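Local coordinates for protein Sqt1 (Chaetomium thermophilum, PDB 4ZOY) that probably acts as a dedicated chaperone in ribosome biogenesis, capturing a nascent ribosomal protein through a WD40-repeat propeller, at residues Gly112-Tyr117 / Ala134-Thr139; Trp167-Asp172 / Val180-Ser185. One frame throughout, in Å; residues are numbered along the deposited sequence.

Overall arrangement
Seven four-stranded antiparallel sheets are built from successive strands and an eighth is closed by strand 9-11 pairing with strand 478-482, the pattern of a WD40 beta-propeller; the two contacts lie in consecutive sheets. Going from the N terminus, contact 1 closes a loop by pairing strand 114-120 with strand 129-136, the third strand and the fourth, which is outermost on that side. The chain then lays down strands 142-147 and 156-161 before contact 2 pairs strands 166-171 and 180-186. Sixteen residues separate the segments of contact 1 and seven those of contact 2. The loops run in series, neither nested nor crossed. With centres about 11 Å apart, the contacts meet between the blades: M114 CE lies 3.7 Å from F169 CD2, and T139 CG2 3.4 Å from W167 NE1.

Contact 1: residues Gly112-Tyr117 / Ala134-Thr139; sequences GRMRVY and AESQET
A134 begins the pairing: V116 N donates to A134 O at 2.8 Å, while the return bond from A134 N to V116 O is weak. E135 then forks between two arginines. Its side chain is extended, with CG anti to the backbone N, which carries the carboxylate over the first strand. R113 NH1 reaches the syn lone pair of E135 OE1 at 3.0 Å, and R115 NH1 meets E135 OE2 at 2.7 Å, nearly along the C-O axis. Both oxygens lie at the guanidinium edges, although the carboxylate is turned 64° and 74° from the planes of R113 and R115. Y117 OH accepts from R115 NE in the guanidinium plane, a second grip that limits rotation of this group. S136 exchanges backbone bonds with M114, and S136 CB touches M114 CE (3.8 Å) on the opposite face from E135. Beyond it, the side chain of Q137 passes G112, its NE2 bonded to D111 O. T139 closes the end through a water bound to its N, its OG1 and G112 O. The antiparallel register, with strand axes at 159°, is that of the outer hairpin of a WD40 propeller blade.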
loop_
_atom_site.group_PDB
_atom_site.type_symbol
_atom_site.label_atom_id
_atom_site.label_comp_id
_atom_site.label_asym_id
_atom_site.label_seq_id
_atom_site.Cartn_x
_atom_site.Cartn_y
_atom_site.Cartn_z
ATOM N N GLY A 112 -5.814 7.020 16.389
ATOM C CA GLY A 112 -4.505 6.597 16.854
ATOM C C GLY A 112 -4.496 5.207 17.465
ATOM O O GLY A 112 -3.443 4.694 17.858
ATOM N N ARG A 113 -5.667 4.583 17.557
ATOM C CA ARG A 113 -5.750 3.247 18.125
ATOM C C ARG A 113 -5.259 2.190 17.151
ATOM O O ARG A 113 -5.643 2.179 15.977
ATOM C CB ARG A 113 -7.182 2.915 18.542
ATOM C CG ARG A 113 -7.751 3.820 19.612
ATOM C CD ARG A 113 -9.183 3.419 19.934
ATOM N NE ARG A 113 -9.973 4.565 20.375
ATOM C CZ ARG A 113 -10.095 4.938 21.644
ATOM N NH1 ARG A 113 -9.478 4.251 22.595
ATOM N NH2 ARG A 113 -10.828 5.993 21.963
ATOM N N MET A 114 -4.405 1.305 17.650
ATOM C CA MET A 114 -4.022 0.104 16.938
ATOM C C MET A 114 -4.634 -1.090 17.659
ATOM O O MET A 114 -4.258 -1.403 18.788
ATOM C CB MET A 114 -2.496 -0.029 16.858
ATOM C CG MET A 114 -2.050 -1.244 16.079
ATOM S SD MET A 114 -0.254 -1.503 15.998
ATOM C CE MET A 114 0.095 -2.008 17.693
ATOM N N ARG A 115 -5.600 -1.744 17.022
ATOM C CA ARG A 115 -6.266 -2.884 17.644
ATOM C C ARG A 115 -5.782 -4.173 17.024
ATOM O O ARG A 115 -5.763 -4.324 15.799
ATOM C CB ARG A 115 -7.787 -2.757 17.527
ATOM C CG ARG A 115 -8.308 -1.568 18.310
ATOM C CD ARG A 115 -9.815 -1.390 18.201
ATOM N NE ARG A 115 -10.568 -2.543 18.679
ATOM C CZ ARG A 115 -10.906 -2.744 19.949
ATOM N NH1 ARG A 115 -10.535 -1.876 20.881
ATOM N NH2 ARG A 115 -11.609 -3.818 20.286
ATOM N N VAL A 116 -5.377 -5.101 17.888
ATOM C CA VAL A 116 -4.786 -6.359 17.465
ATOM C C VAL A 116 -5.715 -7.545 17.725
ATOM O O VAL A 116 -6.148 -7.777 18.862
ATOM C CB VAL A 116 -3.442 -6.606 18.188
ATOM C CG1 VAL A 116 -2.867 -7.958 17.803
ATOM C CG2 VAL A 116 -2.459 -5.471 17.895
ATOM N N TYR A 117 -6.012 -8.289 16.665
ATOM C CA TYR A 117 -6.878 -9.459 16.727
ATOM C C TYR A 117 -6.125 -10.711 16.326
ATOM O O TYR A 117 -5.447 -10.728 15.294
ATOM C CB TYR A 117 -8.094 -9.292 15.802
ATOM C CG TYR A 117 -8.990 -8.116 16.133
ATOM C CD1 TYR A 117 -8.688 -6.833 15.688
ATOM C CD2 TYR A 117 -10.149 -8.291 16.875
ATOM C CE1 TYR A 117 -9.500 -5.759 15.983
ATOM C CE2 TYR A 117 -10.967 -7.222 17.179
ATOM C CZ TYR A 117 -10.643 -5.961 16.735
ATOM O OH TYR A 117 -11.461 -4.900 17.042
ATOM N N ALA A 134 -5.427 -6.941 22.114
ATOM C CA ALA A 134 -4.805 -5.760 22.695
ATOM C C ALA A 134 -5.008 -4.512 21.852
ATOM O O ALA A 134 -5.194 -4.583 20.635
ATOM C CB ALA A 134 -3.312 -6.002 22.902
ATOM N N GLU A 135 -4.954 -3.369 22.522
ATOM C CA GLU A 135 -4.993 -2.079 21.863
ATOM C C GLU A 135 -3.801 -1.239 22.309
ATOM O O GLU A 135 -3.448 -1.215 23.492
ATOM C CB GLU A 135 -6.309 -1.361 22.162
ATOM C CG GLU A 135 -6.373 0.074 21.660
ATOM C CD GLU A 135 -7.752 0.689 21.818
ATOM O OE1 GLU A 135 -7.844 1.801 22.381
ATOM O OE2 GLU A 135 -8.738 0.067 21.369
ATOM N N SER A 136 -3.170 -0.584 21.341
ATOM C CA SER A 136 -2.058 0.330 21.580
ATOM C C SER A 136 -2.423 1.711 21.019
ATOM O O SER A 136 -3.019 1.806 19.943
ATOM C CB SER A 136 -0.779 -0.212 20.931
ATOM O OG SER A 136 0.232 0.776 20.832
ATOM N N GLN A 137 -2.095 2.777 21.743
ATOM C CA GLN A 137 -2.409 4.122 21.268
ATOM C C GLN A 137 -1.273 5.098 21.572
ATOM O O GLN A 137 -1.410 5.996 22.403
ATOM C CB GLN A 137 -3.720 4.619 21.888
ATOM C CG GLN A 137 -4.289 5.874 21.232
ATOM C CD GLN A 137 -5.599 6.320 21.859
ATOM O OE1 GLN A 137 -6.033 5.775 22.875
ATOM N NE2 GLN A 137 -6.244 7.307 21.244
ATOM N N GLU A 138 -0.149 4.919 20.885
ATOM C CA GLU A 138 1.029 5.750 21.110
ATOM C C GLU A 138 1.012 7.060 20.328
ATOM O O GLU A 138 1.799 7.962 20.612
ATOM C CB GLU A 138 2.300 4.973 20.747
ATOM C CG GLU A 138 2.495 3.653 21.487
ATOM C CD GLU A 138 2.931 3.830 22.937
ATOM O OE1 GLU A 138 3.213 4.975 23.353
ATOM O OE2 GLU A 138 2.992 2.815 23.659
ATOM N N THR A 139 0.141 7.157 19.326
ATOM C CA THR A 139 0.030 8.368 18.513
ATOM C C THR A 139 -1.426 8.807 18.416
ATOM O O THR A 139 -2.318 8.083 18.849
ATOM C CB THR A 139 0.582 8.163 17.087
ATOM O OG1 THR A 139 -0.347 7.396 16.310
ATOM C CG2 THR A 139 1.930 7.444 17.124
HETATM O O HOH W 1 -0.850 5.050 17.692
#

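Contact 2: residues Trp167-Asp172 / Val180-Ser185; sequences WVFTLD and VQIVQS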
loop_
_atom_site.group_PDB
_atom_site.type_symbol
_atom_site.label_atom_id
_atom_site.label_comp_id
_atom_site.label_asym_id
_atom_site.label_seq_id
_atom_site.Cartn_x
_atom_site.Cartn_y
_atom_site.Cartn_z
ATOM N N TRP A 167 6.565 3.676 14.112
ATOM C CA TRP A 167 6.619 2.644 15.142
ATOM C C TRP A 167 6.710 1.267 14.511
ATOM O O TRP A 167 6.032 0.981 13.515
ATOM C CB TRP A 167 5.380 2.734 16.043
ATOM C CG TRP A 167 5.311 4.018 16.811
ATOM C CD1 TRP A 167 5.042 5.264 16.311
ATOM C CD2 TRP A 167 5.527 4.189 18.221
ATOM N NE1 TRP A 167 5.089 6.195 17.318
ATOM C CE2 TRP A 167 5.377 5.562 18.500
ATOM C CE3 TRP A 167 5.826 3.312 19.270
ATOM C CZ2 TRP A 167 5.525 6.084 19.790
ATOM C CZ3 TRP A 167 5.966 3.833 20.552
ATOM C CH2 TRP A 167 5.813 5.203 20.797
ATOM N N VAL A 168 7.546 0.407 15.081
ATOM C CA VAL A 168 7.610 -0.981 14.667
ATOM C C VAL A 168 7.255 -1.864 15.857
ATOM O O VAL A 168 7.875 -1.751 16.912
ATOM C CB VAL A 168 9.012 -1.354 14.123
ATOM C CG1 VAL A 168 9.035 -2.804 13.684
ATOM C CG2 VAL A 168 9.397 -0.421 12.964
ATOM N N PHE A 169 6.240 -2.709 15.687
ATOM C CA PHE A 169 5.760 -3.574 16.759
ATOM C C PHE A 169 5.915 -5.019 16.364
ATOM O O PHE A 169 5.762 -5.365 15.188
ATOM C CB PHE A 169 4.274 -3.337 17.069
ATOM C CG PHE A 169 3.942 -1.946 17.484
ATOM C CD1 PHE A 169 4.089 -1.550 18.807
ATOM C CD2 PHE A 169 3.447 -1.025 16.562
ATOM C CE1 PHE A 169 3.765 -0.253 19.206
ATOM C CE2 PHE A 169 3.124 0.262 16.950
ATOM C CZ PHE A 169 3.282 0.657 18.278
ATOM N N THR A 170 6.161 -5.881 17.350
ATOM C CA THR A 170 6.095 -7.308 17.095
ATOM C C THR A 170 5.010 -7.922 17.976
ATOM O O THR A 170 4.903 -7.598 19.156
ATOM C CB THR A 170 7.461 -7.983 17.315
ATOM O OG1 THR A 170 8.342 -7.554 16.269
ATOM C CG2 THR A 170 7.330 -9.484 17.233
ATOM N N LEU A 171 4.189 -8.765 17.359
ATOM C CA LEU A 171 3.025 -9.359 18.009
ATOM C C LEU A 171 3.429 -10.757 18.449
ATOM O O LEU A 171 3.508 -11.680 17.643
ATOM C CB LEU A 171 1.822 -9.361 17.050
ATOM C CG LEU A 171 1.555 -7.957 16.481
ATOM C CD1 LEU A 171 0.302 -7.916 15.611
ATOM C CD2 LEU A 171 1.466 -6.896 17.577
ATOM N N ASP A 172 3.735 -10.881 19.738
ATOM C CA ASP A 172 4.356 -12.087 20.276
ATOM C C ASP A 172 4.051 -12.239 21.763
ATOM O O ASP A 172 4.166 -11.282 22.534
ATOM C CB ASP A 172 5.874 -12.044 20.030
ATOM C CG ASP A 172 6.611 -13.269 20.565
ATOM O OD1 ASP A 172 5.987 -14.165 21.183
ATOM O OD2 ASP A 172 7.838 -13.341 20.341
ATOM N N VAL A 180 2.076 -7.057 22.806
ATOM C CA VAL A 180 2.630 -6.099 21.854
ATOM C C VAL A 180 3.997 -5.553 22.325
ATOM O O VAL A 180 4.061 -4.690 23.193
ATOM C CB VAL A 180 1.655 -4.930 21.606
ATOM C CG1 VAL A 180 2.241 -3.968 20.589
ATOM C CG2 VAL A 180 0.281 -5.424 21.149
ATOM N N GLN A 181 5.075 -6.094 21.748
ATOM C CA GLN A 181 6.451 -5.542 21.772
ATOM C C GLN A 181 6.653 -4.327 20.910
ATOM O O GLN A 181 6.306 -4.326 19.730
ATOM C CB GLN A 181 7.460 -6.597 21.298
ATOM C CG GLN A 181 7.854 -7.534 22.296
ATOM C CD GLN A 181 8.339 -8.816 21.648
ATOM O OE1 GLN A 181 7.616 -9.431 20.748
ATOM N NE2 GLN A 181 9.543 -9.248 22.056
ATOM N N ILE A 182 7.328 -3.343 21.469
ATOM C CA ILE A 182 7.830 -2.249 20.678
ATOM C C ILE A 182 9.272 -2.511 20.231
ATOM O O ILE A 182 10.191 -2.533 21.057
ATOM C CB ILE A 182 7.766 -0.963 21.462
ATOM C CG1 ILE A 182 6.340 -0.732 21.964
ATOM C CG2 ILE A 182 8.268 0.181 20.625
ATOM C CD1 ILE A 182 6.193 0.578 22.680
ATOM N N VAL A 183 9.477 -2.718 18.931
ATOM C CA VAL A 183 10.822 -2.927 18.388
ATOM C C VAL A 183 11.555 -1.602 18.194
ATOM O O VAL A 183 12.734 -1.470 18.546
ATOM C CB VAL A 183 10.752 -3.677 17.059
ATOM C CG1 VAL A 183 12.151 -3.911 16.488
ATOM C CG2 VAL A 183 10.010 -4.992 17.238
ATOM N N GLN A 184 10.854 -0.625 17.620
ATOM C CA GLN A 184 11.392 0.714 17.398
ATOM C C GLN A 184 10.315 1.771 17.508
ATOM O O GLN A 184 9.149 1.511 17.209
ATOM C CB GLN A 184 12.029 0.842 16.007
ATOM C CG GLN A 184 13.133 -0.125 15.689
ATOM C CD GLN A 184 14.457 0.237 16.327
ATOM O OE1 GLN A 184 14.583 1.253 17.010
ATOM N NE2 GLN A 184 15.464 -0.591 16.085
ATOM N N SER A 185 10.720 2.963 17.927
ATOM C CA SER A 185 9.879 4.148 17.825
ATOM C C SER A 185 10.774 5.295 17.383
ATOM O O SER A 185 11.672 5.718 18.115
ATOM C CB SER A 185 9.176 4.471 19.147
ATOM O OG SER A 185 10.118 4.793 20.160
HETATM O O HOH W 2 9.736 -11.752 19.466
#
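A classic beta bulge interrupts the outer hairpin of this propeller blade: V183 and Q184 both face V168, and V168 O accepts V183 N at 2.8 Å and Q184 N at 3.3 Å. The straighter of the two is the longer, 166° at the hydrogen against 142°. V168 N returns a bond to Q184 O, while T170 and Q181 exchange backbone bonds on the other side of the bulge. With CG beside the backbone N (chi1 -64°), W167 turns its indole toward the S185 end, where S185 CB makes a CH-pi contact over the six-membered ring, 3.5 Å from its centroid. I182 CD1 instead meets the rim of that indole, in plane with it, at CZ3. The next aromatic, F169, lies beside I182, with F169 CE1 3.8 Å from I182 CG1, and F169 CD1 packs on V180 CG1 at 3.5 Å. L171 CD2 touches V180's other methyl, CG2. At the far end a water donates to D172 OD2 and, weakly, to Q181 OE1. Apolar contacts thus dominate the W167, F169 and L171 face; the other is mixed, V168 and V183 sitting beside T170, Q181 and Q184. T170 OG1 bonds T156 OG1 and Q184 NE2 bonds V219 O, so both polar groups find partners outside the hairpin.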